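Local coordinates for protein sphingomyelinase C (Streptomyces griseocarneus, PDB 7CNE) that is a bacterial enzyme of the endonuclease/exonuclease/phosphatase family, built on the DNase I-like fold with two packed mixed beta sheets, at residues E53-A58 with P97-V102; P76-S81 with K113-F118; S128-A133 with G148-S153. All blocks are in the same frame, centred on the assembly; numbering follows the deposited sequence.

Contact 1 of 3, residues E53-A58 with P97-V102; sequences EAFDNA and PEDGGV
The phenyl ring of Phe55 meets Asp99 at its rim: OD1 of Asp99 lies in the ring plane, 3.5 Å from CD1 of Phe55, while one face of the ring carries CA of Glu53 from its own strand end, displaced toward the rim. Ring and carboxylate planes are turned 30° apart. CG of Phe55 stands beside its backbone N (chi1 -67°), which brings the ring against the 97-102 loop, where its CE1 comes obliquely to 3.5 Å from CA of Gly101. Having no side chain, Gly101 can pass this close to the ring, and its positive phi (74°) is easily reached without a CB. Ala54 N donates to Gly101 O (2.9 Å), nearly straight and on a lone pair in the carbonyl plane. One water extends this junction, accepting from Glu53 N at 2.7 Å and donating to Gly100 O at 2.6 Å. Glu53 sends its carboxylate to Asn16, close to a bound succinic acid. Asp99 also bends back on its own loop, where OD1 takes a weak bond from Gly101 N at 2.8 Å. Aromatic C-H groups carry a slight positive charge, so the rim of Phe55 probably complements Asp99 OD1, in a buried carboxylate whose charge is probably also shared with a water at OD2 and with a long, weak ion pair to Arg80.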
loop_
_atom_site.group_PDB
_atom_site.type_symbol
_atom_site.label_atom_id
_atom_site.label_comp_id
_atom_site.label_asym_id
_atom_site.label_seq_id
_atom_site.Cartn_x
_atom_site.Cartn_y
_atom_site.Cartn_z
ATOM N N GLU A 53 3.474 -4.969 1.843
ATOM C CA GLU A 53 3.888 -6.253 2.421
ATOM C C GLU A 53 4.499 -7.196 1.383
ATOM O O GLU A 53 4.418 -8.421 1.507
ATOM C CB GLU A 53 2.731 -6.915 3.182
ATOM C CG GLU A 53 2.268 -6.035 4.347
ATOM C CD GLU A 53 1.421 -6.766 5.381
ATOM O OE1 GLU A 53 1.413 -8.016 5.396
ATOM O OE2 GLU A 53 0.753 -6.079 6.184
ATOM N N ALA A 54 5.142 -6.632 0.363
ATOM C CA ALA A 54 5.903 -7.424 -0.603
ATOM C C ALA A 54 7.300 -7.701 -0.036
ATOM O O ALA A 54 8.323 -7.260 -0.559
ATOM C CB ALA A 54 5.964 -6.696 -1.941
ATOM N N PHE A 55 7.317 -8.434 1.083
ATOM C CA PHE A 55 8.513 -8.581 1.906
ATOM C C PHE A 55 9.427 -9.696 1.413
ATOM O O PHE A 55 10.657 -9.582 1.506
ATOM C CB PHE A 55 8.124 -8.888 3.355
ATOM C CG PHE A 55 7.419 -7.766 4.071
ATOM C CD1 PHE A 55 7.948 -6.486 4.088
ATOM C CD2 PHE A 55 6.232 -8.013 4.763
ATOM C CE1 PHE A 55 7.304 -5.464 4.777
ATOM C CE2 PHE A 55 5.576 -6.994 5.455
ATOM C CZ PHE A 55 6.107 -5.724 5.464
ATOM N N ASP A 56 8.851 -10.802 0.947
ATOM C CA ASP A 56 9.665 -11.900 0.450
ATOM C C ASP A 56 10.318 -11.489 -0.863
ATOM O O ASP A 56 9.622 -11.197 -1.844
ATOM C CB ASP A 56 8.823 -13.154 0.265
ATOM C CG ASP A 56 9.661 -14.329 -0.170
ATOM O OD1 ASP A 56 10.420 -14.843 0.676
ATOM O OD2 ASP A 56 9.587 -14.705 -1.354
ATOM N N ASN A 57 11.653 -11.456 -0.877
ATOM C CA ASN A 57 12.369 -10.909 -2.025
ATOM C C ASN A 57 12.043 -11.668 -3.305
ATOM O O ASN A 57 11.836 -11.056 -4.359
ATOM C CB ASN A 57 13.876 -10.930 -1.762
ATOM C CG ASN A 57 14.324 -9.819 -0.830
ATOM O OD1 ASN A 57 13.553 -9.342 0.004
ATOM N ND2 ASN A 57 15.577 -9.415 -0.956
ATOM N N ALA A 58 11.987 -12.999 -3.237
ATOM C CA ALA A 58 11.779 -13.790 -4.446
ATOM C C ALA A 58 10.343 -13.665 -4.945
ATOM O O ALA A 58 10.111 -13.432 -6.136
ATOM C CB ALA A 58 12.151 -15.255 -4.195
ATOM N N PRO A 97 17.410 -6.006 8.392
ATOM C CA PRO A 97 17.144 -6.957 7.302
ATOM C C PRO A 97 15.768 -6.804 6.670
ATOM O O PRO A 97 15.582 -7.214 5.524
ATOM C CB PRO A 97 17.271 -8.331 7.984
ATOM C CG PRO A 97 17.656 -8.055 9.413
ATOM C CD PRO A 97 17.334 -6.642 9.717
ATOM N N GLU A 98 14.797 -6.242 7.387
ATOM C CA GLU A 98 13.427 -6.171 6.885
ATOM C C GLU A 98 13.215 -4.870 6.117
ATOM O O GLU A 98 13.462 -3.784 6.651
ATOM C CB GLU A 98 12.419 -6.266 8.032
ATOM C CG GLU A 98 12.063 -7.684 8.485
ATOM C CD GLU A 98 11.914 -7.809 10.002
ATOM O OE1 GLU A 98 11.209 -8.736 10.439
ATOM O OE2 GLU A 98 12.511 -7.009 10.770
ATOM N N ASP A 99 12.752 -4.982 4.873
ATOM C CA ASP A 99 12.431 -3.798 4.092
ATOM C C ASP A 99 11.001 -3.348 4.402
ATOM O O ASP A 99 10.291 -3.956 5.205
ATOM C CB ASP A 99 12.658 -4.043 2.597
ATOM C CG ASP A 99 11.752 -5.132 2.009
ATOM O OD1 ASP A 99 10.520 -5.105 2.226
ATOM O OD2 ASP A 99 12.269 -5.986 1.264
ATOM N N GLY A 100 10.577 -2.248 3.771
ATOM C CA GLY A 100 9.253 -1.689 4.010
ATOM C C GLY A 100 8.120 -2.319 3.217
ATOM O O GLY A 100 6.958 -1.979 3.453
ATOM N N GLY A 101 8.425 -3.211 2.271
ATOM C CA GLY A 101 7.387 -3.960 1.578
ATOM C C GLY A 101 6.567 -3.199 0.554
ATOM O O GLY A 101 5.619 -3.773 0.000
ATOM N N VAL A 102 6.897 -1.944 0.261
ATOM C CA VAL A 102 6.119 -1.123 -0.665
ATOM C C VAL A 102 6.827 -1.052 -2.012
ATOM O O VAL A 102 8.029 -0.758 -2.078
ATOM C CB VAL A 102 5.887 0.287 -0.092
ATOM C CG1 VAL A 102 5.261 1.193 -1.136
ATOM C CG2 VAL A 102 4.994 0.205 1.144
HETATM O O HOH W 1 4.498 -2.892 3.296
HETATM O O HOH W 2 11.115 -7.384 -0.886
HETATM O O HOH W 3 11.696 -7.556 4.088
#

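Contact 2 of 3, residues P76-S81 with K113-F118; sequences PVVGRS and KEQVIF
Gly79 N gives the shortest polar bond, 2.7 Å to OE1 of Gln115, received in the plane of the side-chain carbonyl with an N-H...O angle of 153°. The other end of the same amide works in the reverse direction: NE2 of Gln115 donates to Ser81 O at 3.0 Å, a more bent bond with the nitrogen above the Ser81 carbonyl plane. NE2 has a further partner in OG1 of Thr88. Being both donor and acceptor, a glutamine amide suits a loop that offers an N-H and a C=O; gripped at both ends, it is hard to rotate. CG of Gln115 sits between its backbone N and carbonyl carbon (chi1 67°), and the extended chain reaches the loop directly. Beside it, CG1 of Val78 slides past CD1 of Ile117 at 3.8 Å, an apolar flank. Two residues earlier in the strand, the ring of Pro76 rests loosely on the aliphatic part of Lys113. Val77 to Arg80 form a type II beta turn with Gly79 third, where phi of 90° is easily adopted without a CB; this turn belongs to the connection between strands 73-74 and 87-90, in different sheets of the DNase I-like fold.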
loop_
_atom_site.group_PDB
_atom_site.type_symbol
_atom_site.label_atom_id
_atom_site.label_comp_id
_atom_site.label_asym_id
_atom_site.label_seq_id
_atom_site.Cartn_x
_atom_site.Cartn_y
_atom_site.Cartn_z
ATOM N N PRO A 76 11.922 -0.096 -6.967
ATOM C CA PRO A 76 12.290 -1.182 -6.051
ATOM C C PRO A 76 11.285 -1.281 -4.908
ATOM O O PRO A 76 10.385 -0.450 -4.738
ATOM C CB PRO A 76 13.682 -0.779 -5.540
ATOM C CG PRO A 76 14.182 0.265 -6.514
ATOM C CD PRO A 76 12.938 0.972 -6.996
ATOM N N VAL A 77 11.434 -2.336 -4.112
ATOM C CA VAL A 77 10.715 -2.402 -2.848
ATOM C C VAL A 77 11.367 -1.435 -1.871
ATOM O O VAL A 77 12.589 -1.462 -1.681
ATOM C CB VAL A 77 10.709 -3.837 -2.297
ATOM C CG1 VAL A 77 9.986 -3.881 -0.951
ATOM C CG2 VAL A 77 10.051 -4.789 -3.293
ATOM N N VAL A 78 10.558 -0.559 -1.266
ATOM C CA VAL A 78 11.081 0.461 -0.363
ATOM C C VAL A 78 11.866 -0.200 0.761
ATOM O O VAL A 78 11.400 -1.167 1.381
ATOM C CB VAL A 78 9.938 1.307 0.212
ATOM C CG1 VAL A 78 10.407 2.072 1.458
ATOM C CG2 VAL A 78 9.381 2.263 -0.842
ATOM N N GLY A 79 13.066 0.311 1.018
ATOM C CA GLY A 79 13.835 -0.084 2.175
ATOM C C GLY A 79 14.763 -1.266 1.988
ATOM O O GLY A 79 15.439 -1.639 2.950
ATOM N N ARG A 80 14.804 -1.880 0.795
ATOM C CA ARG A 80 15.769 -2.952 0.541
ATOM C C ARG A 80 17.198 -2.423 0.525
ATOM O O ARG A 80 18.085 -2.976 1.188
ATOM C CB ARG A 80 15.460 -3.647 -0.786
ATOM C CG ARG A 80 14.788 -4.984 -0.651
ATOM C CD ARG A 80 14.872 -5.750 -1.951
ATOM N NE ARG A 80 13.633 -6.471 -2.208
ATOM C CZ ARG A 80 13.422 -7.248 -3.264
ATOM N NH1 ARG A 80 14.375 -7.421 -4.176
ATOM N NH2 ARG A 80 12.256 -7.861 -3.404
ATOM N N SER A 81 17.446 -1.367 -0.245
ATOM C CA SER A 81 18.771 -0.765 -0.326
ATOM C C SER A 81 18.629 0.619 -0.944
ATOM O O SER A 81 17.525 1.057 -1.281
ATOM C CB SER A 81 19.727 -1.641 -1.138
ATOM O OG SER A 81 19.401 -1.585 -2.513
ATOM N N LYS A 113 11.873 8.682 -9.128
ATOM C CA LYS A 113 11.439 7.804 -8.048
ATOM C C LYS A 113 12.387 7.951 -6.863
ATOM O O LYS A 113 13.612 7.909 -7.027
ATOM C CB LYS A 113 11.356 6.341 -8.512
ATOM C CG LYS A 113 12.575 5.819 -9.267
ATOM C CD LYS A 113 12.352 4.369 -9.704
ATOM C CE LYS A 113 13.524 3.847 -10.527
ATOM N NZ LYS A 113 13.505 4.456 -11.894
ATOM N N GLU A 114 11.821 8.165 -5.679
ATOM C CA GLU A 114 12.604 8.224 -4.450
ATOM C C GLU A 114 11.901 7.428 -3.367
ATOM O O GLU A 114 10.705 7.136 -3.454
ATOM C CB GLU A 114 12.795 9.655 -3.913
ATOM C CG GLU A 114 12.927 10.739 -4.942
ATOM C CD GLU A 114 13.082 12.108 -4.304
ATOM O OE1 GLU A 114 13.165 12.188 -3.054
ATOM O OE2 GLU A 114 13.135 13.099 -5.062
ATOM N N GLN A 115 12.654 7.118 -2.316
ATOM C CA GLN A 115 12.094 6.492 -1.137
ATOM C C GLN A 115 12.460 7.339 0.074
ATOM O O GLN A 115 13.491 8.018 0.093
ATOM C CB GLN A 115 12.603 5.042 -0.968
ATOM C CG GLN A 115 14.083 4.948 -0.660
ATOM C CD GLN A 115 14.537 3.533 -0.381
ATOM O OE1 GLN A 115 13.721 2.632 -0.168
ATOM N NE2 GLN A 115 15.847 3.327 -0.376
ATOM N N VAL A 116 11.595 7.305 1.075
ATOM C CA VAL A 116 11.837 7.974 2.345
ATOM C C VAL A 116 11.403 7.006 3.433
ATOM O O VAL A 116 10.271 6.513 3.408
ATOM C CB VAL A 116 11.073 9.312 2.450
ATOM C CG1 VAL A 116 11.327 9.990 3.794
ATOM C CG2 VAL A 116 11.422 10.255 1.270
ATOM N N ILE A 117 12.302 6.710 4.361
ATOM C CA ILE A 117 11.993 5.855 5.508
ATOM C C ILE A 117 11.398 6.730 6.610
ATOM O O ILE A 117 11.862 7.851 6.849
ATOM C CB ILE A 117 13.256 5.102 5.983
ATOM C CG1 ILE A 117 13.896 4.317 4.827
ATOM C CG2 ILE A 117 12.997 4.228 7.238
ATOM C CD1 ILE A 117 12.942 3.560 3.937
ATOM N N PHE A 118 10.346 6.238 7.259
ATOM C CA PHE A 118 9.636 7.032 8.260
ATOM C C PHE A 118 10.548 7.407 9.425
ATOM O O PHE A 118 11.358 6.602 9.891
ATOM C CB PHE A 118 8.427 6.255 8.792
ATOM C CG PHE A 118 7.280 6.208 7.840
ATOM C CD1 PHE A 118 6.806 7.378 7.250
ATOM C CD2 PHE A 118 6.662 5.004 7.531
ATOM C CE1 PHE A 118 5.740 7.342 6.370
ATOM C CE2 PHE A 118 5.593 4.965 6.646
ATOM C CZ PHE A 118 5.138 6.136 6.059
#

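Contact 3 of 3, residues S128-A133 with G148-S153; sequences SNKGFA and GTHAQS
Strands 131-133 and 148-150 run antiparallel at 161°, their axes 4.8 Å apart, and Ala133 and Gly148 form a hydrogen-bonded pair through N-H...O bonds of 2.9 Å each way between N of one and O of the other. Gly148 O also meets CA of Phe132 in a C-H...O contact. At Gly131 the pairing gives way: the hydroxyl of Thr149, its OG1 anti to the backbone N (chi1 -165°), donates to Gly131 O at 2.8 Å from above the carbonyl plane. The threonine hydroxyl thus satisfies Gly131 O, which His150 N, 4.0 Å away, does not reach; that N is buried without a partner. Next to Gly131, Lys130 is bent at two torsions and crosses His150 obliquely, NZ standing 3.4 Å from ND1. A water lies over the centre of the imidazole face, accepting from Lys130 NZ at 2.7 Å and donating to Ala151 O at 2.8 Å, and so ties the lysine to the residue just after strand 148-150. NE2 of His150 is hydrogen-bonded to O1 of a bound succinic acid. Strand 131-139 lies between 110-117 and 142-150, and the latter pairs next with 188-192; Phe132 turns its ring to helix 162-180, meeting Phe177 edge-to-face, while His150 packs against Gln52 and Glu53 of the other sheet's strand 48-54.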
loop_
_atom_site.group_PDB
_atom_site.type_symbol
_atom_site.label_atom_id
_atom_site.label_comp_id
_atom_site.label_asym_id
_atom_site.label_seq_id
_atom_site.Cartn_x
_atom_site.Cartn_y
_atom_site.Cartn_z
ATOM N N SER A 128 12.144 -1.937 11.214
ATOM C CA SER A 128 12.266 -2.229 9.797
ATOM C C SER A 128 12.259 -0.922 9.007
ATOM O O SER A 128 11.979 0.152 9.544
ATOM C CB SER A 128 11.149 -3.181 9.348
ATOM O OG SER A 128 9.889 -2.546 9.362
ATOM N N ASN A 129 12.591 -1.012 7.721
ATOM C CA ASN A 129 12.704 0.187 6.885
ATOM C C ASN A 129 11.354 0.561 6.273
ATOM O O ASN A 129 11.232 0.758 5.060
ATOM C CB ASN A 129 13.756 -0.025 5.802
ATOM C CG ASN A 129 15.145 0.412 6.228
ATOM O OD1 ASN A 129 15.314 1.212 7.161
ATOM N ND2 ASN A 129 16.160 -0.118 5.544
ATOM N N LYS A 130 10.325 0.651 7.120
ATOM C CA LYS A 130 9.015 1.100 6.668
ATOM C C LYS A 130 9.098 2.554 6.220
ATOM O O LYS A 130 9.811 3.365 6.817
ATOM C CB LYS A 130 7.981 0.938 7.789
ATOM C CG LYS A 130 7.451 -0.494 7.968
ATOM C CD LYS A 130 6.539 -0.867 6.800
ATOM C CE LYS A 130 6.146 -2.334 6.842
ATOM N NZ LYS A 130 4.969 -2.583 7.710
ATOM N N GLY A 131 8.381 2.886 5.150
ATOM C CA GLY A 131 8.483 4.223 4.607
ATOM C C GLY A 131 7.551 4.451 3.442
ATOM O O GLY A 131 6.508 3.795 3.347
ATOM N N PHE A 132 7.900 5.376 2.551
ATOM C CA PHE A 132 7.071 5.616 1.383
ATOM C C PHE A 132 7.933 5.793 0.142
ATOM O O PHE A 132 9.114 6.151 0.217
ATOM C CB PHE A 132 6.119 6.825 1.570
ATOM C CG PHE A 132 6.795 8.139 1.899
ATOM C CD1 PHE A 132 7.039 8.504 3.218
ATOM C CD2 PHE A 132 7.117 9.040 0.897
ATOM C CE1 PHE A 132 7.625 9.722 3.522
ATOM C CE2 PHE A 132 7.703 10.274 1.207
ATOM C CZ PHE A 132 7.951 10.605 2.523
ATOM N N ALA A 133 7.332 5.479 -1.000
ATOM C CA ALA A 133 7.923 5.733 -2.301
ATOM C C ALA A 133 7.244 6.947 -2.911
ATOM O O ALA A 133 6.027 7.104 -2.800
ATOM C CB ALA A 133 7.756 4.528 -3.231
ATOM N N GLY A 148 3.297 6.093 -2.436
ATOM C CA GLY A 148 2.809 4.776 -2.053
ATOM C C GLY A 148 3.401 4.426 -0.702
ATOM O O GLY A 148 4.587 4.657 -0.467
ATOM N N THR A 149 2.583 3.878 0.190
ATOM C CA THR A 149 3.096 3.640 1.533
ATOM C C THR A 149 2.294 2.552 2.234
ATOM O O THR A 149 1.289 2.038 1.726
ATOM C CB THR A 149 3.097 4.932 2.369
ATOM O OG1 THR A 149 3.913 4.751 3.535
ATOM C CG2 THR A 149 1.682 5.304 2.809
ATOM N N HIS A 150 2.802 2.193 3.405
ATOM C CA HIS A 150 2.161 1.295 4.355
ATOM C C HIS A 150 2.441 1.917 5.720
ATOM O O HIS A 150 3.579 1.877 6.186
ATOM C CB HIS A 150 2.744 -0.117 4.244
ATOM C CG HIS A 150 2.076 -1.127 5.121
ATOM N ND1 HIS A 150 2.578 -2.400 5.300
ATOM C CD2 HIS A 150 0.939 -1.062 5.857
ATOM C CE1 HIS A 150 1.788 -3.071 6.121
ATOM N NE2 HIS A 150 0.782 -2.285 6.467
ATOM N N ALA A 151 1.435 2.527 6.331
ATOM C CA ALA A 151 1.636 3.304 7.547
ATOM C C ALA A 151 1.667 2.405 8.789
ATOM O O ALA A 151 1.401 1.200 8.735
ATOM C CB ALA A 151 0.547 4.377 7.681
ATOM N N GLN A 152 2.016 3.018 9.921
ATOM C CA GLN A 152 2.238 2.298 11.174
ATOM C C GLN A 152 1.072 1.375 11.536
ATOM O O GLN A 152 -0.086 1.796 11.573
ATOM C CB GLN A 152 2.465 3.313 12.298
ATOM C CG GLN A 152 2.453 2.719 13.714
ATOM C CD GLN A 152 3.696 1.918 13.993
ATOM O OE1 GLN A 152 4.798 2.391 13.749
ATOM N NE2 GLN A 152 3.532 0.690 14.497
ATOM N N SER A 153 1.385 0.119 11.837
ATOM C CA SER A 153 0.355 -0.824 12.246
ATOM C C SER A 153 0.053 -0.679 13.737
ATOM O O SER A 153 0.836 -0.119 14.509
ATOM C CB SER A 153 0.780 -2.264 11.939
ATOM O OG SER A 153 1.908 -2.631 12.722
HETATM O O HOH W 4 3.050 -1.090 8.818
#

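Overall arrangement
The three contacts lie close together, with centres 9 Å apart for contacts 2 and 3 and 11 Å for the other two pairs. Contact 1 joins contact 2 through probable backbone bonds, Val102 O to Val78 N and Gly100 N to Val78 O, both 2.7 Å. Contacts 2 and 3 share a sheet: Val116 O and Phe132 N are 2.8 Å apart on neighbouring strands. Between contacts 1 and 3, Glu53 OE2 comes to 3.2 Å from His150 CE1, and both side chains border a bound succinic acid; the side chains of Ile117 and Lys130 each come to about 4 Å from bound HEPES (nearest atoms). Both ligands probably come from crystallisation, but the succinate may mark a pocket between the sheets.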